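Local coordinates for peroxisomal fatty acid beta-oxidation multifunctional protein MFP2 (Arabidopsis thaliana, PDB 2WTB) that catalyses two successive steps of peroxisomal fatty acid beta-oxidation, hydrating long-chain enoyl-CoA and oxidising 3-hydroxyacyl-CoA, during seed germination, at residues P155-L160 with V212-K217; D393-A398 with Q419-A424; V635-C640 with A702-R707. One frame throughout, in Å; residues are numbered along the deposited sequence.

Contact 1. Residues P155-L160 with V212-K217; sequences PRLVGL and VSSVSK
Arg156 lays its aliphatic chain against the backbone carbonyls of the turn at residues 214-217. Arg156 CD comes within 3.4 Å of Ser214 O, and Arg156 CG lies 3.2 Å from Lys217 O. The chain runs extended from CG to NE, which carries the guanidinium along the turn. Arg156 NH1 donates to Lys217 O over 3.1 Å, with 155° at the hydrogen. The oxygen lies near the guanidinium plane, but NH1 stands well above the carbonyl plane. Val215 O sits over one face of the same group. It is close to NE, yet the angle is too poor for a hydrogen bond. Leu157 packs beside this grip. Leu157 CD1 reaches Ser214 OG at 3.9 Å, and Leu157 CG lies 4.0 Å from Ser214 CB. The hydroxyl itself is hydrogen-bonded to Met122 O. In return Lys217, with CG anti to its backbone N (chi1 -178°), runs its chain past the carbonyl of Arg156, with Lys217 CD 3.3 Å from Arg156 O. The contact thus ties the end of helix 150-158 to the loop between helices 193-205 and 224-241. Gly159, with positive phi, ends the first helix and serves as N-cap of the next. Both segments belong to the enoyl-CoA hydratase/isomerase (crotonase) region.

Contact 2. Residues D393-A398 with Q419-A424; sequences DMVIEA and QHCILA
Met394 crosses Ile422 at a slant and ends on Ala424, on one face of two parallel strands. Met394 CB is 4.1 Å from Ile422 CB, and CG closes to 3.9 Å from the same atom. The chain stays extended beyond CG, with CG anti to the backbone N (chi1 172°). This carries Met394 CE past Ile422 to Ala424 CB, 3.7 Å away. On the other face Val395 CG2 touches Cys421 SG. Four hydrogen bonds join the backbones: Ile422 N to Asp393 O, Val395 N to Ile422 O (2.8 Å), Ala424 N to Val395 O and Glu397 N to Ala424 O. At the strand entrance His420 NE2 donates to Asp393 OD1 over 3.1 Å, at 173°. The carboxylate oxygen lies in the ring plane, but the donor stands above the carboxylate plane. Asp393 OD2 takes a second bond from Lys313 N. Replacing Asp393 by an alanine would probably leave His420 NE2 and Lys313 N without these acceptors and the imidazole freer to turn. The strands form a right-handed beta-alpha-beta crossover through helix 403-416, which packs on Val395 and Leu423. Helix 470-482 packs on Met394 and Ile422, while strands 315-318 and 445-450 flank the pair in the Rossmann-type sheet.

Contact 3. Residues V635-C640 with A702-R707; sequences VVNEAC and AFLAER
Two helices of the all-helical C-terminal part of the chain, 624-644 and 702-710, pack here nearly at right angles. The axes of the short segments cross at 102° and approach to 9.1 Å. Cys640 and Leu704 mark the nearest backbone approach, their CA atoms 6.4 Å apart. Cys640 faces the second helix and meets the Phe703 ring. Cys640 CB lies 3.4 Å from Phe703 CD2, at an oblique angle to the ring. The sulfur sits at the ring edge, near its plane, in a sulfur-aromatic contact with Cys640 SG 5.0 Å from the centroid of the Phe703 ring. The placement follows from Phe703 CG lying anti to its backbone N (chi1 175°), which places the CD2-CE2 side of the ring beside Cys640. The next residue, Leu704, meets Cys640 and, a turn earlier on the first helix, Asn637 and Val636. Leu704 CD1 is 3.7 Å from Asn637 OD1 and, more loosely, 4.5 Å from Val636 CG1. The Leu704 and Asn637 side chains cross at about a right angle. Both ends of the amide are bonded to the backbone just before helix 702-710: OD1 accepts from Cys701 N, and ND2 donates to Lys699 O. The polar group is therefore satisfied. Helix 680-694 adds Tyr684 and Leu687 around Leu704. The arrangement is a near-perpendicular helix-helix packing in the all-helical C-terminal part, formed by Cys640 against Phe703 and by Leu704 against Asn637, Val636 and Cys640.

In the fold
The three contacts follow one another along the chain without touching. Contact 1 belongs to the hydratase/isomerase region, and contact 2 to the NAD-binding region of the dehydrogenase. Contact 3 joins helices further along the chain. The centres of contacts 1 and 2 are 56 Å apart, and those of contacts 1 and 3 are 53 Å apart. Contact 1 lies across the chain's centre from both. The centres of contacts 2 and 3 are about 36 Å apart, their nearest atoms about 23 Å. Only contact 1 approaches a predicted catalytic residue: the side chain of Leu157 is about 9 Å from that of Glu119. In contact 2, Glu397 lies near a probable Rossmann-type glycine motif without touching it.

Contact 1. Residues P155-L160 with V212-K217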
# COMPACT_ATOMS: atom_id res chain seq x y z
N PRO A 155 -3.60 -3.80 25.89
CA PRO A 155 -3.86 -2.67 26.80
C PRO A 155 -3.41 -2.97 28.23
O PRO A 155 -2.99 -2.05 28.94
CB PRO A 155 -5.38 -2.51 26.74
CG PRO A 155 -5.77 -3.10 25.43
CD PRO A 155 -4.83 -4.25 25.22
N ARG A 156 -3.49 -4.23 28.64
CA ARG A 156 -3.09 -4.61 29.99
C ARG A 156 -1.57 -4.67 30.18
O ARG A 156 -1.08 -4.60 31.31
CB ARG A 156 -3.73 -5.95 30.38
CG ARG A 156 -5.24 -5.86 30.54
CD ARG A 156 -5.86 -7.22 30.77
NE ARG A 156 -7.32 -7.16 30.67
CZ ARG A 156 -8.13 -6.92 31.69
NH1 ARG A 156 -7.63 -6.72 32.90
NH2 ARG A 156 -9.44 -6.88 31.51
N LEU A 157 -0.83 -4.79 29.08
CA LEU A 157 0.62 -4.88 29.16
C LEU A 157 1.32 -3.55 28.88
O LEU A 157 2.37 -3.26 29.47
CB LEU A 157 1.15 -5.96 28.20
CG LEU A 157 0.99 -7.40 28.68
CD1 LEU A 157 1.42 -8.38 27.60
CD2 LEU A 157 1.78 -7.64 29.96
N VAL A 158 0.75 -2.74 28.00
CA VAL A 158 1.41 -1.51 27.57
C VAL A 158 0.61 -0.27 27.91
O VAL A 158 1.10 0.85 27.77
CB VAL A 158 1.68 -1.52 26.05
CG1 VAL A 158 2.35 -2.82 25.64
CG2 VAL A 158 0.39 -1.30 25.28
N GLY A 159 -0.63 -0.46 28.36
CA GLY A 159 -1.51 0.65 28.66
C GLY A 159 -2.56 0.82 27.58
O GLY A 159 -2.38 0.35 26.46
N LEU A 160 -3.65 1.51 27.91
CA LEU A 160 -4.74 1.71 26.96
C LEU A 160 -4.37 2.70 25.86
O LEU A 160 -4.70 2.50 24.70
CB LEU A 160 -6.00 2.18 27.69
CG LEU A 160 -7.24 2.30 26.81
CD1 LEU A 160 -7.54 0.96 26.14
CD2 LEU A 160 -8.44 2.80 27.60
N VAL A 212 3.13 -13.90 36.39
CA VAL A 212 2.06 -12.99 35.99
C VAL A 212 1.21 -13.49 34.82
O VAL A 212 1.74 -13.95 33.81
CB VAL A 212 2.64 -11.61 35.61
CG1 VAL A 212 1.53 -10.68 35.16
CG2 VAL A 212 3.40 -11.02 36.78
N SER A 213 -0.10 -13.39 34.97
CA SER A 213 -1.03 -13.61 33.86
C SER A 213 -1.46 -12.27 33.27
O SER A 213 -2.09 -11.46 33.95
CB SER A 213 -2.26 -14.40 34.31
OG SER A 213 -1.99 -15.79 34.37
N SER A 214 -1.11 -12.05 32.01
CA SER A 214 -1.37 -10.78 31.34
C SER A 214 -2.86 -10.45 31.26
O SER A 214 -3.26 -9.29 31.35
CB SER A 214 -0.77 -10.79 29.94
OG SER A 214 0.53 -11.36 29.95
N VAL A 215 -3.68 -11.48 31.07
CA VAL A 215 -5.10 -11.28 30.80
C VAL A 215 -5.87 -10.75 32.01
O VAL A 215 -6.87 -10.06 31.87
CB VAL A 215 -5.77 -12.57 30.28
CG1 VAL A 215 -6.34 -13.38 31.43
CG2 VAL A 215 -6.87 -12.22 29.28
N SER A 216 -5.39 -11.08 33.21
CA SER A 216 -6.03 -10.61 34.43
C SER A 216 -5.20 -9.55 35.16
O SER A 216 -5.24 -9.44 36.38
CB SER A 216 -6.34 -11.79 35.37
OG SER A 216 -5.23 -12.67 35.46
N LYS A 217 -4.47 -8.76 34.38
CA LYS A 217 -3.62 -7.70 34.92
C LYS A 217 -4.30 -6.35 34.75
O LYS A 217 -4.72 -5.99 33.65
CB LYS A 217 -2.27 -7.71 34.19
CG LYS A 217 -1.26 -6.69 34.69
CD LYS A 217 -0.06 -6.62 33.74
CE LYS A 217 1.06 -5.75 34.29
NZ LYS A 217 1.65 -6.34 35.52

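Contact 2. Residues D393-A398 with Q419-A424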
# COMPACT_ATOMS: atom_id res chain seq x y z
N ASP A 393 24.87 1.66 -15.60
CA ASP A 393 24.12 0.43 -15.84
C ASP A 393 22.67 0.69 -16.23
O ASP A 393 22.00 -0.19 -16.78
CB ASP A 393 24.17 -0.47 -14.59
CG ASP A 393 25.56 -1.00 -14.32
OD1 ASP A 393 26.41 -0.96 -15.23
OD2 ASP A 393 25.81 -1.47 -13.19
N MET A 394 22.19 1.89 -15.95
CA MET A 394 20.83 2.28 -16.31
C MET A 394 20.65 3.79 -16.39
O MET A 394 21.10 4.52 -15.51
CB MET A 394 19.81 1.71 -15.32
CG MET A 394 18.41 2.26 -15.55
SD MET A 394 17.21 1.70 -14.33
CE MET A 394 15.74 2.52 -14.94
N VAL A 395 19.98 4.25 -17.44
CA VAL A 395 19.73 5.67 -17.63
C VAL A 395 18.23 5.96 -17.60
O VAL A 395 17.43 5.21 -18.17
CB VAL A 395 20.29 6.16 -18.97
CG1 VAL A 395 19.87 7.61 -19.22
CG2 VAL A 395 21.80 6.03 -19.00
N ILE A 396 17.86 7.04 -16.93
CA ILE A 396 16.48 7.51 -16.92
C ILE A 396 16.42 8.95 -17.38
O ILE A 396 16.96 9.85 -16.73
CB ILE A 396 15.85 7.41 -15.52
CG1 ILE A 396 15.93 5.97 -14.99
CG2 ILE A 396 14.41 7.89 -15.54
CD1 ILE A 396 15.31 5.78 -13.62
N GLU A 397 15.77 9.18 -18.52
CA GLU A 397 15.65 10.53 -19.07
C GLU A 397 14.37 11.20 -18.58
O GLU A 397 13.27 10.66 -18.73
CB GLU A 397 15.69 10.48 -20.60
CG GLU A 397 15.18 11.74 -21.27
CD GLU A 397 13.68 11.71 -21.49
OE1 GLU A 397 13.17 10.66 -21.95
OE2 GLU A 397 13.01 12.72 -21.19
N ALA A 398 14.51 12.38 -17.98
CA ALA A 398 13.37 13.13 -17.46
C ALA A 398 13.39 14.57 -17.96
O ALA A 398 13.32 15.52 -17.18
CB ALA A 398 13.36 13.10 -15.94
N GLN A 419 26.85 -1.33 -23.82
CA GLN A 419 25.89 -2.05 -24.65
C GLN A 419 24.77 -2.71 -23.84
O GLN A 419 23.72 -3.05 -24.39
CB GLN A 419 26.60 -3.10 -25.50
CG GLN A 419 27.86 -2.60 -26.18
CD GLN A 419 27.64 -1.32 -26.97
OE1 GLN A 419 26.50 -0.97 -27.29
NE2 GLN A 419 28.72 -0.62 -27.29
N HIS A 420 25.00 -2.88 -22.55
CA HIS A 420 24.04 -3.55 -21.67
C HIS A 420 23.16 -2.55 -20.94
O HIS A 420 22.14 -2.91 -20.35
CB HIS A 420 24.78 -4.40 -20.65
CG HIS A 420 25.56 -3.60 -19.65
ND1 HIS A 420 26.83 -3.11 -19.91
CD2 HIS A 420 25.25 -3.19 -18.40
CE1 HIS A 420 27.26 -2.44 -18.86
NE2 HIS A 420 26.33 -2.48 -17.93
N CYS A 421 23.55 -1.28 -20.99
CA CYS A 421 22.87 -0.23 -20.23
C CYS A 421 21.41 -0.07 -20.62
O CYS A 421 21.07 -0.04 -21.80
CB CYS A 421 23.61 1.10 -20.40
SG CYS A 421 22.95 2.43 -19.40
N ILE A 422 20.54 0.03 -19.61
CA ILE A 422 19.11 0.19 -19.85
C ILE A 422 18.78 1.62 -20.25
O ILE A 422 19.20 2.58 -19.59
CB ILE A 422 18.29 -0.21 -18.61
CG1 ILE A 422 18.43 -1.70 -18.34
CG2 ILE A 422 16.82 0.17 -18.80
CD1 ILE A 422 17.79 -2.16 -17.05
N LEU A 423 18.03 1.77 -21.34
CA LEU A 423 17.66 3.08 -21.85
C LEU A 423 16.23 3.44 -21.49
O LEU A 423 15.33 3.40 -22.33
CB LEU A 423 17.86 3.14 -23.37
CG LEU A 423 19.28 3.43 -23.88
CD1 LEU A 423 20.35 2.88 -22.94
CD2 LEU A 423 19.47 2.89 -25.30
N ALA A 424 16.02 3.80 -20.22
CA ALA A 424 14.69 4.06 -19.70
C ALA A 424 14.31 5.53 -19.82
O ALA A 424 15.17 6.41 -19.75
CB ALA A 424 14.58 3.59 -18.26

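Contact 3. Residues V635-C640 with A702-R707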
# COMPACT_ATOMS: atom_id res chain seq x y z
N VAL A 635 -14.83 5.83 -16.00
CA VAL A 635 -13.49 5.36 -15.66
C VAL A 635 -13.43 3.84 -15.72
O VAL A 635 -12.47 3.26 -16.23
CB VAL A 635 -13.02 5.85 -14.27
CG1 VAL A 635 -11.77 5.12 -13.85
CG2 VAL A 635 -12.79 7.35 -14.28
N VAL A 636 -14.46 3.18 -15.20
CA VAL A 636 -14.58 1.73 -15.32
C VAL A 636 -14.54 1.37 -16.79
O VAL A 636 -13.82 0.46 -17.21
CB VAL A 636 -15.90 1.21 -14.72
CG1 VAL A 636 -16.07 -0.27 -15.04
CG2 VAL A 636 -15.95 1.46 -13.23
N ASN A 637 -15.33 2.09 -17.58
CA ASN A 637 -15.40 1.88 -19.02
C ASN A 637 -14.01 1.91 -19.65
O ASN A 637 -13.69 1.08 -20.50
CB ASN A 637 -16.29 2.94 -19.66
CG ASN A 637 -16.75 2.56 -21.04
OD1 ASN A 637 -16.68 1.40 -21.44
ND2 ASN A 637 -17.23 3.55 -21.80
N GLU A 638 -13.19 2.86 -19.22
CA GLU A 638 -11.86 3.04 -19.78
C GLU A 638 -10.91 1.96 -19.26
O GLU A 638 -10.06 1.47 -20.00
CB GLU A 638 -11.32 4.43 -19.44
CG GLU A 638 -10.08 4.82 -20.22
CD GLU A 638 -10.32 4.87 -21.72
OE1 GLU A 638 -11.42 5.30 -22.14
OE2 GLU A 638 -9.41 4.47 -22.48
N ALA A 639 -11.07 1.61 -17.99
CA ALA A 639 -10.28 0.55 -17.39
C ALA A 639 -10.48 -0.76 -18.16
O ALA A 639 -9.55 -1.55 -18.30
CB ALA A 639 -10.67 0.36 -15.93
N CYS A 640 -11.70 -0.97 -18.65
CA CYS A 640 -12.02 -2.17 -19.41
C CYS A 640 -11.35 -2.17 -20.78
O CYS A 640 -10.88 -3.20 -21.24
CB CYS A 640 -13.53 -2.33 -19.55
SG CYS A 640 -14.36 -2.77 -18.01
N ALA A 702 -16.88 -2.19 -26.32
CA ALA A 702 -17.23 -3.56 -26.70
C ALA A 702 -17.06 -4.58 -25.58
O ALA A 702 -17.93 -5.42 -25.35
CB ALA A 702 -16.44 -3.99 -27.94
N PHE A 703 -15.92 -4.51 -24.89
CA PHE A 703 -15.63 -5.44 -23.80
C PHE A 703 -16.67 -5.37 -22.69
O PHE A 703 -17.19 -6.40 -22.24
CB PHE A 703 -14.23 -5.18 -23.25
CG PHE A 703 -13.88 -6.01 -22.04
CD1 PHE A 703 -13.40 -7.30 -22.18
CD2 PHE A 703 -14.04 -5.49 -20.76
CE1 PHE A 703 -13.08 -8.06 -21.07
CE2 PHE A 703 -13.72 -6.25 -19.65
CZ PHE A 703 -13.24 -7.54 -19.80
N LEU A 704 -16.98 -4.16 -22.24
CA LEU A 704 -17.94 -3.97 -21.16
C LEU A 704 -19.34 -4.40 -21.58
O LEU A 704 -20.05 -5.08 -20.83
CB LEU A 704 -17.97 -2.51 -20.70
CG LEU A 704 -18.51 -2.21 -19.30
CD1 LEU A 704 -18.26 -0.75 -18.94
CD2 LEU A 704 -19.99 -2.54 -19.18
N ALA A 705 -19.74 -4.01 -22.79
CA ALA A 705 -21.07 -4.32 -23.29
C ALA A 705 -21.31 -5.82 -23.38
O ALA A 705 -22.31 -6.33 -22.87
CB ALA A 705 -21.28 -3.67 -24.66
N GLU A 706 -20.39 -6.53 -24.02
CA GLU A 706 -20.53 -7.97 -24.23
C GLU A 706 -20.60 -8.72 -22.90
O GLU A 706 -21.33 -9.70 -22.77
CB GLU A 706 -19.39 -8.50 -25.09
CG GLU A 706 -19.81 -9.49 -26.16
CD GLU A 706 -20.34 -10.80 -25.59
OE1 GLU A 706 -19.86 -11.21 -24.52
OE2 GLU A 706 -21.22 -11.41 -26.23
N ARG A 707 -19.83 -8.25 -21.92
CA ARG A 707 -19.80 -8.89 -20.61
C ARG A 707 -20.98 -8.46 -19.73
O ARG A 707 -21.49 -9.26 -18.95
CB ARG A 707 -18.49 -8.61 -19.89
CG ARG A 707 -17.31 -9.41 -20.41
CD ARG A 707 -16.16 -9.40 -19.43
NE ARG A 707 -15.09 -10.31 -19.84
CZ ARG A 707 -14.03 -10.60 -19.09
NH1 ARG A 707 -13.90 -10.06 -17.89
NH2 ARG A 707 -13.11 -11.44 -19.54